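Side-chain contacts in N(2),N(2)-dimethylguanosine tRNA methyltransferase (PDB 2DUL), which is a Trm1-family tRNA methyltransferase that probably dimethylates guanine 26 of tRNA at N2, with S-adenosyl-L-methionine as methyl donor: residues V6-A11 and S298-K303; R61-A66 and R89-N94; K337-I342 and A352-F357; S343-Q348 and I362-P367. One frame throughout, in Å; residues are numbered along the deposited sequence.

Interaction 1 (V6-A11 and S298-K303); sequences VQEGKA and SLARKK
Glu-8 meets the loop 298-301, just before helix 302-314, through the middle of its side chain: CG packs on CB of Ala-300 at 3.8 Å. With CG anti to the backbone N (chi1 172°) and the chain extended beyond it, the carboxylate is carried past the methyl into a polar cluster. There OE1 is held by salt bridges to Arg-36, a predicted S-adenosyl-L-methionine-binding residue, and Arg-64, while OE2 bonds to the hydroxyl of Tyr-28. Gly-9 comes next and lets the loop in closest, its backbone N lying 3.6 Å from CB of Ala-300. Its phi is positive, as suits the first corner of a type II' turn. Glu-8 and Ala-11 close this two-residue hairpin by paired backbone bonds, Glu-8 N to Ala-11 O at 2.9 Å and Ala-11 N to Glu-8 O at 3.1 Å. Lys-10, the second corner, runs out extended, and its CE passes OG of Ser-298 at 3.9 Å, a plain van der Waals approach near the surface.

Helix 33-46 braces the loop: Asp-37 takes the backbone N-H groups of Ala-300 and Arg-301, one on each carboxylate oxygen. Arg-301, the N-cap of the following helix, turns NH2 back onto O of Ala-300 at 2.7 Å; the donor sits well above the carbonyl plane.

No hydrogen bond or salt bridge joins the two segments directly. A methyl resting on a hairpin corner makes the touch; helices 33-46 and 60-68 tie both sides together indirectly, as Arg-64 pairs with Glu-8 and with Asp-37.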
loop_
_atom_site.group_PDB
_atom_site.type_symbol
_atom_site.label_atom_id
_atom_site.label_comp_id
_atom_site.label_asym_id
_atom_site.label_seq_id
_atom_site.Cartn_x
_atom_site.Cartn_y
_atom_site.Cartn_z
ATOM N N VAL A 6 23.335 -5.496 -11.257
ATOM C CA VAL A 6 22.261 -6.430 -10.943
ATOM C C VAL A 6 21.070 -6.197 -11.865
ATOM O O VAL A 6 20.938 -5.134 -12.472
ATOM C CB VAL A 6 21.789 -6.277 -9.479
ATOM C CG1 VAL A 6 22.936 -6.592 -8.526
ATOM C CG2 VAL A 6 21.275 -4.864 -9.240
ATOM N N GLN A 7 20.206 -7.197 -11.975
ATOM C CA GLN A 7 19.032 -7.080 -12.822
ATOM C C GLN A 7 17.752 -7.399 -12.062
ATOM O O GLN A 7 17.711 -8.329 -11.257
ATOM C CB GLN A 7 19.155 -8.008 -14.029
ATOM C CG GLN A 7 17.967 -7.940 -14.968
ATOM C CD GLN A 7 18.181 -8.732 -16.237
ATOM O OE1 GLN A 7 18.453 -9.933 -16.194
ATOM N NE2 GLN A 7 18.060 -8.063 -17.380
ATOM N N GLU A 8 16.715 -6.608 -12.317
ATOM C CA GLU A 8 15.412 -6.796 -11.690
ATOM C C GLU A 8 14.369 -6.527 -12.764
ATOM O O GLU A 8 14.251 -5.403 -13.252
ATOM C CB GLU A 8 15.212 -5.830 -10.520
ATOM C CG GLU A 8 13.789 -5.859 -9.967
ATOM C CD GLU A 8 13.579 -4.932 -8.785
ATOM O OE1 GLU A 8 12.453 -4.409 -8.651
ATOM O OE2 GLU A 8 14.522 -4.739 -7.982
ATOM N N GLY A 9 13.614 -7.559 -13.127
ATOM C CA GLY A 9 12.620 -7.398 -14.171
ATOM C C GLY A 9 13.368 -7.151 -15.469
ATOM O O GLY A 9 14.406 -7.769 -15.713
ATOM N N LYS A 10 12.863 -6.244 -16.297
ATOM C CA LYS A 10 13.518 -5.930 -17.562
ATOM C C LYS A 10 14.636 -4.898 -17.397
ATOM O O LYS A 10 15.289 -4.521 -18.369
ATOM C CB LYS A 10 12.489 -5.411 -18.572
ATOM C CG LYS A 10 11.473 -6.455 -19.005
ATOM C CD LYS A 10 10.505 -5.895 -20.036
ATOM C CE LYS A 10 9.499 -6.950 -20.478
ATOM N NZ LYS A 10 8.453 -6.369 -21.368
ATOM N N ALA A 11 14.864 -4.455 -16.166
ATOM C CA ALA A 11 15.888 -3.449 -15.908
ATOM C C ALA A 11 17.234 -3.992 -15.439
ATOM O O ALA A 11 17.303 -4.952 -14.675
ATOM C CB ALA A 11 15.369 -2.437 -14.890
ATOM N N SER A 298 6.228 -11.016 -17.498
ATOM C CA SER A 298 7.471 -11.561 -16.980
ATOM C C SER A 298 7.823 -10.592 -15.857
ATOM O O SER A 298 7.987 -9.395 -16.093
ATOM C CB SER A 298 8.556 -11.555 -18.061
ATOM O OG SER A 298 8.784 -10.247 -18.554
ATOM N N LEU A 299 7.909 -11.100 -14.634
ATOM C CA LEU A 299 8.213 -10.255 -13.487
ATOM C C LEU A 299 9.510 -10.674 -12.817
ATOM O O LEU A 299 10.094 -11.693 -13.172
ATOM C CB LEU A 299 7.064 -10.322 -12.478
ATOM C CG LEU A 299 5.703 -9.827 -12.977
ATOM C CD1 LEU A 299 4.636 -10.120 -11.932
ATOM C CD2 LEU A 299 5.776 -8.336 -13.272
ATOM N N ALA A 300 9.956 -9.879 -11.848
ATOM C CA ALA A 300 11.191 -10.168 -11.126
ATOM C C ALA A 300 11.003 -11.318 -10.139
ATOM O O ALA A 300 11.892 -12.149 -9.963
ATOM C CB ALA A 300 11.662 -8.923 -10.388
ATOM N N ARG A 301 9.840 -11.350 -9.495
ATOM C CA ARG A 301 9.508 -12.384 -8.517
ATOM C C ARG A 301 8.089 -12.853 -8.820
ATOM O O ARG A 301 7.209 -12.804 -7.960
ATOM C CB ARG A 301 9.564 -11.802 -7.103
ATOM C CG ARG A 301 10.859 -11.075 -6.769
ATOM C CD ARG A 301 12.018 -12.039 -6.550
ATOM N NE ARG A 301 13.254 -11.327 -6.239
ATOM C CZ ARG A 301 14.011 -10.713 -7.141
ATOM N NH1 ARG A 301 15.115 -10.084 -6.763
ATOM N NH2 ARG A 301 13.675 -10.741 -8.426
ATOM N N LYS A 302 7.880 -13.310 -10.051
ATOM C CA LYS A 302 6.569 -13.756 -10.507
ATOM C C LYS A 302 5.860 -14.736 -9.571
ATOM O O LYS A 302 4.678 -14.565 -9.265
ATOM C CB LYS A 302 6.688 -14.362 -11.910
ATOM C CG LYS A 302 5.348 -14.561 -12.603
ATOM C CD LYS A 302 5.517 -14.829 -14.090
ATOM C CE LYS A 302 4.167 -14.923 -14.788
ATOM N NZ LYS A 302 4.308 -15.015 -16.270
ATOM N N LYS A 303 6.576 -15.759 -9.121
ATOM C CA LYS A 303 5.998 -16.757 -8.225
ATOM C C LYS A 303 5.432 -16.127 -6.953
ATOM O O LYS A 303 4.326 -16.457 -6.530
ATOM C CB LYS A 303 7.047 -17.811 -7.854
ATOM C CG LYS A 303 8.288 -17.247 -7.183
ATOM C CD LYS A 303 9.048 -16.300 -8.105
ATOM C CE LYS A 303 10.185 -15.634 -7.372
ATOM N NZ LYS A 303 9.676 -14.919 -6.181
#

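Interaction 2 (R61-A66 and R89-N94); sequences RGIRFA and RNVMLN
The carboxamide of Asn-94 is the flat group that meets Ile-63: CG2 comes within 3.8 Å of ND2, the two side chains crossing at about a right angle. ND2 donates to O of Asn-90 at 2.7 Å (N-H...O 144°), the oxygen somewhat out of the amide plane, and it bonds also to O of Lys-12. On the other helix, the Phe-65 ring has O of Arg-61 over one face, 3.3 Å above its plane and displaced from the ring centre.

All the contacts of segment 61-66 with segment 89-94 run through Ile-63. CG1 lies beside the backbone N (chi1 -71°), and the extended second torsion carries CD1 across to CB of Asn-90 at 3.6 Å, while CG1 meets CG2 of Val-91 at 4.1 Å. A smaller alanine here would probably leave Val-91, CB of Asn-90 and the amide of Asn-94 without their apolar neighbour and open a gap between the helices.

The helix segments run nearly parallel, 23° apart, with axes 10.4 Å from each other. They follow the neighbouring parallel strands 50-53 and 73-78 of the class I methyltransferase sheet, and the first holds Arg-61, a predicted S-adenosyl-L-methionine-binding residue.

One aliphatic side chain packs on CB of one asparagine and the carboxamide of another, whose polar atoms are bonded to other groups: Asn-90 OD1 takes N of Leu-14, tying helix 81-94 to the N-terminal hairpin.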
loop_
_atom_site.group_PDB
_atom_site.type_symbol
_atom_site.label_atom_id
_atom_site.label_comp_id
_atom_site.label_asym_id
_atom_site.label_seq_id
_atom_site.Cartn_x
_atom_site.Cartn_y
_atom_site.Cartn_z
ATOM N N ARG A 61 12.806 1.776 -9.464
ATOM C CA ARG A 61 11.352 1.848 -9.608
ATOM C C ARG A 61 10.945 2.579 -10.884
ATOM O O ARG A 61 10.197 2.039 -11.695
ATOM C CB ARG A 61 10.723 2.530 -8.386
ATOM C CG ARG A 61 9.207 2.414 -8.307
ATOM C CD ARG A 61 8.673 3.048 -7.025
ATOM N NE ARG A 61 9.203 2.398 -5.829
ATOM C CZ ARG A 61 8.622 1.382 -5.198
ATOM N NH1 ARG A 61 9.198 0.864 -4.124
ATOM N NH2 ARG A 61 7.459 0.895 -5.620
ATOM N N GLY A 62 11.442 3.801 -11.056
ATOM C CA GLY A 62 11.118 4.578 -12.241
ATOM C C GLY A 62 11.586 3.915 -13.531
ATOM O O GLY A 62 10.898 3.967 -14.550
ATOM N N ILE A 63 12.760 3.295 -13.497
ATOM C CA ILE A 63 13.277 2.621 -14.683
ATOM C C ILE A 63 12.344 1.476 -15.074
ATOM O O ILE A 63 12.047 1.286 -16.256
ATOM C CB ILE A 63 14.709 2.090 -14.442
ATOM C CG1 ILE A 63 15.683 3.271 -14.386
ATOM C CG2 ILE A 63 15.113 1.126 -15.558
ATOM C CD1 ILE A 63 17.046 2.926 -13.822
ATOM N N ARG A 64 11.864 0.718 -14.092
ATOM C CA ARG A 64 10.952 -0.378 -14.406
ATOM C C ARG A 64 9.611 0.172 -14.897
ATOM O O ARG A 64 8.973 -0.422 -15.765
ATOM C CB ARG A 64 10.760 -1.289 -13.192
ATOM C CG ARG A 64 12.023 -2.068 -12.838
ATOM C CD ARG A 64 11.712 -3.209 -11.892
ATOM N NE ARG A 64 10.767 -4.153 -12.481
ATOM C CZ ARG A 64 10.119 -5.086 -11.791
ATOM N NH1 ARG A 64 10.317 -5.206 -10.482
ATOM N NH2 ARG A 64 9.261 -5.892 -12.404
ATOM N N PHE A 65 9.181 1.306 -14.353
ATOM C CA PHE A 65 7.928 1.917 -14.807
ATOM C C PHE A 65 8.063 2.206 -16.303
ATOM O O PHE A 65 7.174 1.894 -17.096
ATOM C CB PHE A 65 7.672 3.241 -14.082
ATOM C CG PHE A 65 7.205 3.090 -12.658
ATOM C CD1 PHE A 65 7.107 4.212 -11.834
ATOM C CD2 PHE A 65 6.855 1.846 -12.140
ATOM C CE1 PHE A 65 6.668 4.096 -10.516
ATOM C CE2 PHE A 65 6.415 1.721 -10.824
ATOM C CZ PHE A 65 6.322 2.848 -10.011
ATOM N N ALA A 66 9.188 2.808 -16.674
ATOM C CA ALA A 66 9.454 3.162 -18.064
ATOM C C ALA A 66 9.592 1.941 -18.977
ATOM O O ALA A 66 9.062 1.929 -20.092
ATOM C CB ALA A 66 10.717 4.024 -18.146
ATOM N N ARG A 89 23.244 7.280 -14.499
ATOM C CA ARG A 89 23.981 6.161 -15.072
ATOM C C ARG A 89 23.061 4.982 -15.383
ATOM O O ARG A 89 23.114 4.408 -16.474
ATOM C CB ARG A 89 25.078 5.700 -14.111
ATOM C CG ARG A 89 26.056 6.791 -13.722
ATOM C CD ARG A 89 27.237 6.215 -12.955
ATOM N NE ARG A 89 27.917 5.179 -13.727
ATOM C CZ ARG A 89 29.071 4.620 -13.374
ATOM N NH1 ARG A 89 29.614 3.682 -14.140
ATOM N NH2 ARG A 89 29.682 5.001 -12.259
ATOM N N ASN A 90 22.213 4.622 -14.427
ATOM C CA ASN A 90 21.318 3.497 -14.635
ATOM C C ASN A 90 20.297 3.739 -15.729
ATOM O O ASN A 90 19.936 2.814 -16.453
ATOM C CB ASN A 90 20.628 3.109 -13.323
ATOM C CG ASN A 90 21.588 2.466 -12.342
ATOM O OD1 ASN A 90 22.552 1.814 -12.748
ATOM N ND2 ASN A 90 21.327 2.632 -11.048
ATOM N N VAL A 91 19.833 4.975 -15.861
ATOM C CA VAL A 91 18.865 5.275 -16.907
ATOM C C VAL A 91 19.524 5.072 -18.271
ATOM O O VAL A 91 18.942 4.464 -19.168
ATOM C CB VAL A 91 18.334 6.723 -16.787
ATOM C CG1 VAL A 91 17.602 7.128 -18.065
ATOM C CG2 VAL A 91 17.386 6.819 -15.603
ATOM N N MET A 92 20.752 5.555 -18.418
ATOM C CA MET A 92 21.459 5.412 -19.683
ATOM C C MET A 92 21.908 3.980 -19.945
ATOM O O MET A 92 22.323 3.638 -21.052
ATOM C CB MET A 92 22.650 6.368 -19.734
ATOM C CG MET A 92 22.216 7.824 -19.792
ATOM S SD MET A 92 20.732 8.020 -20.833
ATOM C CE MET A 92 21.433 7.805 -22.491
ATOM N N LEU A 93 21.812 3.141 -18.921
ATOM C CA LEU A 93 22.186 1.742 -19.059
ATOM C C LEU A 93 21.006 0.981 -19.652
ATOM O O LEU A 93 21.165 -0.123 -20.170
ATOM C CB LEU A 93 22.547 1.156 -17.690
ATOM C CG LEU A 93 23.065 -0.284 -17.651
ATOM C CD1 LEU A 93 24.304 -0.401 -18.529
ATOM C CD2 LEU A 93 23.382 -0.676 -16.213
ATOM N N ASN A 94 19.826 1.590 -19.594
ATOM C CA ASN A 94 18.612 0.957 -20.094
ATOM C C ASN A 94 17.953 1.681 -21.264
ATOM O O ASN A 94 17.025 1.157 -21.881
ATOM C CB ASN A 94 17.607 0.828 -18.948
ATOM C CG ASN A 94 18.090 -0.104 -17.860
ATOM O OD1 ASN A 94 17.948 -1.319 -17.967
ATOM N ND2 ASN A 94 18.686 0.459 -16.814
#

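Interaction 3 (K337-I342 and A352-F357); sequences KVEEII and ATRTHF
Ile-342 and Arg-354 cross at about a right angle, CD1 of the isoleucine sitting 3.5 Å from CG of the arginine. The other branch of Ile-342, CG2, presses on O of Ala-352 at 3.4 Å and meets CB of the same residue at 4.1 Å. Farther out, the extended arginine chain lays its guanidinium along the start of the helix. CG1 of Val-338 covers one face, 3.6 Å from NH2, and CB of Glu-339 approaches NH1 obliquely.

At the guanidinium's edge stands a like charge, NZ of Lys-337, 3.6 Å from NH1. A water in the guanidinium plane accepts from Arg-354 NH2 at 3.1 Å and, weakly, from Lys-337 NZ, and probably eases the repulsion. Glu-339 is opposite in charge but too far away for a salt bridge.

In the next shell, O of Ala-352 is fixed by NH2 of Arg-346, and Arg-354 also touches Met-311 of helix 302-314. Helix 338-347 lies over strand 352-355, the axes of the two segments approaching to 8.7 Å, with their directions 150° apart. That strand is an edge of a small antiparallel sheet, paired with strand 361-364, whose Ile-362 packs on Val-338.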
loop_
_atom_site.group_PDB
_atom_site.type_symbol
_atom_site.label_atom_id
_atom_site.label_comp_id
_atom_site.label_asym_id
_atom_site.label_seq_id
_atom_site.Cartn_x
_atom_site.Cartn_y
_atom_site.Cartn_z
ATOM N N LYS A 337 -8.378 -26.913 13.190
ATOM C CA LYS A 337 -7.450 -26.327 12.230
ATOM C C LYS A 337 -8.154 -25.312 11.328
ATOM O O LYS A 337 -9.359 -25.405 11.091
ATOM C CB LYS A 337 -6.819 -27.416 11.362
ATOM C CG LYS A 337 -5.783 -26.861 10.408
ATOM C CD LYS A 337 -5.492 -27.791 9.248
ATOM C CE LYS A 337 -4.549 -27.103 8.272
ATOM N NZ LYS A 337 -5.030 -25.724 7.953
ATOM N N VAL A 338 -7.390 -24.351 10.816
ATOM C CA VAL A 338 -7.931 -23.308 9.946
ATOM C C VAL A 338 -8.737 -23.849 8.764
ATOM O O VAL A 338 -9.858 -23.405 8.515
ATOM C CB VAL A 338 -6.803 -22.403 9.399
ATOM C CG1 VAL A 338 -7.359 -21.447 8.352
ATOM C CG2 VAL A 338 -6.168 -21.625 10.540
ATOM N N GLU A 339 -8.167 -24.802 8.032
ATOM C CA GLU A 339 -8.862 -25.373 6.881
ATOM C C GLU A 339 -10.198 -25.987 7.283
ATOM O O GLU A 339 -11.192 -25.850 6.572
ATOM C CB GLU A 339 -8.002 -26.443 6.204
ATOM C CG GLU A 339 -8.599 -26.950 4.896
ATOM C CD GLU A 339 -7.880 -28.168 4.341
ATOM O OE1 GLU A 339 -6.641 -28.113 4.176
ATOM O OE2 GLU A 339 -8.559 -29.182 4.066
ATOM N N GLU A 340 -10.215 -26.666 8.426
ATOM C CA GLU A 340 -11.429 -27.309 8.925
ATOM C C GLU A 340 -12.493 -26.280 9.301
ATOM O O GLU A 340 -13.684 -26.469 9.039
ATOM C CB GLU A 340 -11.100 -28.172 10.149
ATOM C CG GLU A 340 -10.147 -29.322 9.856
ATOM C CD GLU A 340 -9.641 -30.018 11.113
ATOM O OE1 GLU A 340 -8.969 -31.063 10.974
ATOM O OE2 GLU A 340 -9.900 -29.525 12.235
ATOM N N ILE A 341 -12.054 -25.190 9.918
ATOM C CA ILE A 341 -12.962 -24.137 10.344
ATOM C C ILE A 341 -13.608 -23.445 9.151
ATOM O O ILE A 341 -14.813 -23.188 9.152
ATOM C CB ILE A 341 -12.221 -23.097 11.209
ATOM C CG1 ILE A 341 -11.664 -23.781 12.461
ATOM C CG2 ILE A 341 -13.165 -21.974 11.602
ATOM C CD1 ILE A 341 -10.690 -22.931 13.256
ATOM N N ILE A 342 -12.809 -23.140 8.136
ATOM C CA ILE A 342 -13.338 -22.483 6.948
ATOM C C ILE A 342 -14.388 -23.376 6.297
ATOM O O ILE A 342 -15.465 -22.907 5.917
ATOM C CB ILE A 342 -12.217 -22.170 5.925
ATOM C CG1 ILE A 342 -11.283 -21.097 6.494
ATOM C CG2 ILE A 342 -12.831 -21.696 4.606
ATOM C CD1 ILE A 342 -10.134 -20.724 5.578
ATOM N N ALA A 352 -16.276 -17.422 4.206
ATOM C CA ALA A 352 -15.085 -17.564 5.032
ATOM C C ALA A 352 -13.877 -17.843 4.158
ATOM O O ALA A 352 -13.921 -18.718 3.293
ATOM C CB ALA A 352 -15.277 -18.695 6.031
ATOM N N THR A 353 -12.801 -17.096 4.383
ATOM C CA THR A 353 -11.574 -17.271 3.615
ATOM C C THR A 353 -10.369 -17.023 4.508
ATOM O O THR A 353 -10.499 -16.519 5.625
ATOM C CB THR A 353 -11.461 -16.257 2.452
ATOM O OG1 THR A 353 -11.232 -14.945 2.991
ATOM C CG2 THR A 353 -12.729 -16.242 1.613
ATOM N N ARG A 354 -9.197 -17.383 4.002
ATOM C CA ARG A 354 -7.958 -17.141 4.722
ATOM C C ARG A 354 -7.653 -15.678 4.408
ATOM O O ARG A 354 -8.311 -15.078 3.557
ATOM C CB ARG A 354 -6.838 -18.032 4.175
ATOM C CG ARG A 354 -6.999 -19.515 4.468
ATOM C CD ARG A 354 -6.049 -20.342 3.609
ATOM N NE ARG A 354 -6.171 -21.776 3.864
ATOM C CZ ARG A 354 -5.620 -22.403 4.899
ATOM N NH1 ARG A 354 -5.790 -23.710 5.051
ATOM N NH2 ARG A 354 -4.883 -21.728 5.774
ATOM N N THR A 355 -6.670 -15.099 5.087
ATOM C CA THR A 355 -6.298 -13.710 4.821
ATOM C C THR A 355 -4.787 -13.543 4.817
ATOM O O THR A 355 -4.084 -14.186 5.595
ATOM C CB THR A 355 -6.887 -12.737 5.866
ATOM O OG1 THR A 355 -6.296 -11.440 5.685
ATOM C CG2 THR A 355 -6.611 -13.229 7.291
ATOM N N HIS A 356 -4.296 -12.672 3.942
ATOM C CA HIS A 356 -2.865 -12.414 3.830
ATOM C C HIS A 356 -2.332 -11.682 5.067
ATOM O O HIS A 356 -1.121 -11.597 5.265
ATOM C CB HIS A 356 -2.589 -11.564 2.591
ATOM C CG HIS A 356 -2.977 -10.127 2.754
ATOM N ND1 HIS A 356 -2.075 -9.149 3.115
ATOM C CD2 HIS A 356 -4.181 -9.512 2.658
ATOM C CE1 HIS A 356 -2.706 -7.994 3.235
ATOM N NE2 HIS A 356 -3.984 -8.187 2.964
ATOM N N PHE A 357 -3.232 -11.154 5.893
ATOM C CA PHE A 357 -2.820 -10.419 7.090
ATOM C C PHE A 357 -2.223 -11.301 8.185
ATOM O O PHE A 357 -1.420 -10.838 8.995
ATOM C CB PHE A 357 -4.002 -9.632 7.671
ATOM C CG PHE A 357 -4.376 -8.405 6.875
ATOM C CD1 PHE A 357 -3.453 -7.379 6.674
ATOM C CD2 PHE A 357 -5.656 -8.268 6.345
ATOM C CE1 PHE A 357 -3.801 -6.233 5.958
ATOM C CE2 PHE A 357 -6.015 -7.125 5.627
ATOM C CZ PHE A 357 -5.086 -6.106 5.433
HETATM O O HOH W 1 -3.132 -23.003 7.932
#

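Interaction 4 (S343-Q348 and I362-P367); sequences SALREQ and IKTSAP
Leu-345 overlaps the side chain of Thr-364 almost at a right angle, its CD1 lying 3.9 Å from OG1 and 4.1 Å from CB. With CG beside the backbone N (chi1 -74°), the two methyls fork to the strand and to the bend: CD1 reaches on to CG2 of Ile-362 at 4.3 Å, while CD2 takes the other direction and packs on CB of Ala-366 at 4.0 Å. One leucine thus spans the end of strand 361-364 and the bend that follows it.

Thr-364 gives the bend its shape. Its OG1 stands anti to the backbone N (chi1 -178°) and accepts the N-H of Ala-366 at 3.1 Å, nearly straight at 165°: an ST turn. The same hydroxyl is bonded to O of Glu-351, so both its donor and its acceptor roles are used in a buried place. A valine in its place would probably leave Ala-366 N and the carbonyl of Glu-351 without their shared hydroxyl and free the turn to shift away from Leu-345.

Around this, Phe-371 and Thr-374 of helix 368-375 also touch Leu-345, and Ile-362 packs also on Ile-341 and Ile-342 of the same helix as the leucine.

Across the two segments the contact is wholly van der Waals: methyl groups seal a helix onto a sheet, and the one hydroxyl they press against is satisfied by the backbone of Ala-366 and of Glu-351.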
loop_
_atom_site.group_PDB
_atom_site.type_symbol
_atom_site.label_atom_id
_atom_site.label_comp_id
_atom_site.label_asym_id
_atom_site.label_seq_id
_atom_site.Cartn_x
_atom_site.Cartn_y
_atom_site.Cartn_z
ATOM N N SER A 343 -14.077 -24.662 6.168
ATOM C CA SER A 343 -15.017 -25.606 5.566
ATOM C C SER A 343 -16.311 -25.657 6.369
ATOM O O SER A 343 -17.407 -25.633 5.803
ATOM C CB SER A 343 -14.402 -27.009 5.490
ATOM O OG SER A 343 -13.301 -27.030 4.600
ATOM N N ALA A 344 -16.179 -25.715 7.690
ATOM C CA ALA A 344 -17.341 -25.766 8.569
ATOM C C ALA A 344 -18.205 -24.510 8.445
ATOM O O ALA A 344 -19.432 -24.596 8.411
ATOM C CB ALA A 344 -16.890 -25.951 10.014
ATOM N N LEU A 345 -17.567 -23.344 8.381
ATOM C CA LEU A 345 -18.300 -22.087 8.259
ATOM C C LEU A 345 -19.079 -22.024 6.947
ATOM O O LEU A 345 -20.239 -21.612 6.919
ATOM C CB LEU A 345 -17.336 -20.902 8.352
ATOM C CG LEU A 345 -16.801 -20.617 9.763
ATOM C CD1 LEU A 345 -15.685 -19.580 9.704
ATOM C CD2 LEU A 345 -17.946 -20.131 10.648
ATOM N N ARG A 346 -18.427 -22.423 5.861
ATOM C CA ARG A 346 -19.056 -22.417 4.547
ATOM C C ARG A 346 -20.233 -23.387 4.518
ATOM O O ARG A 346 -21.255 -23.111 3.889
ATOM C CB ARG A 346 -18.030 -22.780 3.470
ATOM C CG ARG A 346 -16.984 -21.696 3.250
ATOM C CD ARG A 346 -15.913 -22.122 2.258
ATOM N NE ARG A 346 -14.956 -21.046 2.016
ATOM C CZ ARG A 346 -13.854 -21.169 1.282
ATOM N NH1 ARG A 346 -13.556 -22.329 0.704
ATOM N NH2 ARG A 346 -13.046 -20.129 1.126
ATOM N N GLU A 347 -20.097 -24.516 5.210
ATOM C CA GLU A 347 -21.181 -25.496 5.255
ATOM C C GLU A 347 -22.392 -24.937 5.992
ATOM O O GLU A 347 -23.528 -25.332 5.724
ATOM C CB GLU A 347 -20.714 -26.792 5.927
ATOM C CG GLU A 347 -20.008 -27.754 4.981
ATOM C CD GLU A 347 -19.693 -29.093 5.627
ATOM O OE1 GLU A 347 -20.583 -29.663 6.297
ATOM O OE2 GLU A 347 -18.557 -29.582 5.455
ATOM N N GLN A 348 -22.151 -24.013 6.917
ATOM C CA GLN A 348 -23.237 -23.397 7.674
ATOM C C GLN A 348 -23.837 -22.220 6.915
ATOM O O GLN A 348 -24.728 -21.538 7.419
ATOM C CB GLN A 348 -22.737 -22.923 9.039
ATOM C CG GLN A 348 -22.373 -24.043 9.995
ATOM C CD GLN A 348 -21.818 -23.523 11.304
ATOM O OE1 GLN A 348 -22.498 -22.804 12.041
ATOM N NE2 GLN A 348 -20.573 -23.880 11.600
ATOM N N ILE A 362 -8.930 -15.774 9.919
ATOM C CA ILE A 362 -10.026 -16.141 9.035
ATOM C C ILE A 362 -11.004 -14.981 8.912
ATOM O O ILE A 362 -11.519 -14.481 9.917
ATOM C CB ILE A 362 -10.800 -17.376 9.557
ATOM C CG1 ILE A 362 -9.890 -18.605 9.568
ATOM C CG2 ILE A 362 -12.013 -17.639 8.664
ATOM C CD1 ILE A 362 -10.494 -19.796 10.290
ATOM N N LYS A 363 -11.227 -14.548 7.677
ATOM C CA LYS A 363 -12.169 -13.475 7.384
ATOM C C LYS A 363 -13.498 -14.202 7.236
ATOM O O LYS A 363 -13.580 -15.212 6.531
ATOM C CB LYS A 363 -11.828 -12.799 6.049
ATOM C CG LYS A 363 -11.484 -11.306 6.117
ATOM C CD LYS A 363 -10.022 -11.084 6.413
ATOM C CE LYS A 363 -9.569 -9.672 6.036
ATOM N NZ LYS A 363 -10.259 -8.584 6.787
ATOM N N THR A 364 -14.538 -13.710 7.891
ATOM C CA THR A 364 -15.827 -14.363 7.777
ATOM C C THR A 364 -16.986 -13.435 8.082
ATOM O O THR A 364 -16.847 -12.475 8.842
ATOM C CB THR A 364 -15.923 -15.584 8.713
ATOM O OG1 THR A 364 -17.192 -16.223 8.533
ATOM C CG2 THR A 364 -15.780 -15.165 10.166
ATOM N N SER A 365 -18.130 -13.729 7.475
ATOM C CA SER A 365 -19.336 -12.944 7.695
ATOM C C SER A 365 -20.007 -13.401 8.991
ATOM O O SER A 365 -20.871 -12.711 9.532
ATOM C CB SER A 365 -20.303 -13.138 6.521
ATOM O OG SER A 365 -20.615 -14.515 6.336
ATOM N N ALA A 366 -19.595 -14.562 9.489
ATOM C CA ALA A 366 -20.179 -15.127 10.703
ATOM C C ALA A 366 -19.984 -14.284 11.958
ATOM O O ALA A 366 -18.964 -13.623 12.123
ATOM C CB ALA A 366 -19.619 -16.527 10.943
ATOM N N PRO A 367 -20.983 -14.292 12.855
ATOM C CA PRO A 367 -20.896 -13.527 14.103
ATOM C C PRO A 367 -19.818 -14.180 14.968
ATOM O O PRO A 367 -19.545 -15.370 14.826
ATOM C CB PRO A 367 -22.287 -13.696 14.717
ATOM C CG PRO A 367 -23.171 -13.940 13.520
ATOM C CD PRO A 367 -22.331 -14.861 12.683
#

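Interactions 1 and 2 adjoin on one side of the molecule through the N-terminal hairpin: Arg-64 of segment 61-66 bridges to Glu-8, and CB of Ala-11 packs on Ile-63. Interactions 3 and 4 lie on the opposite side of the chain's centre from interaction 2, their own centres about 9 Å apart; both use helix 338-347, set against neighbouring strands of one small sheet. Interaction 1 is a surface touch near predicted cofactor-binding residues, and interactions 2 and 4 are buried, each built round one branched aliphatic side chain. Interaction 3 is mixed, apolar inside and charged, with a bound water, toward solvent. In none does a direct hydrogen bond cross the segments.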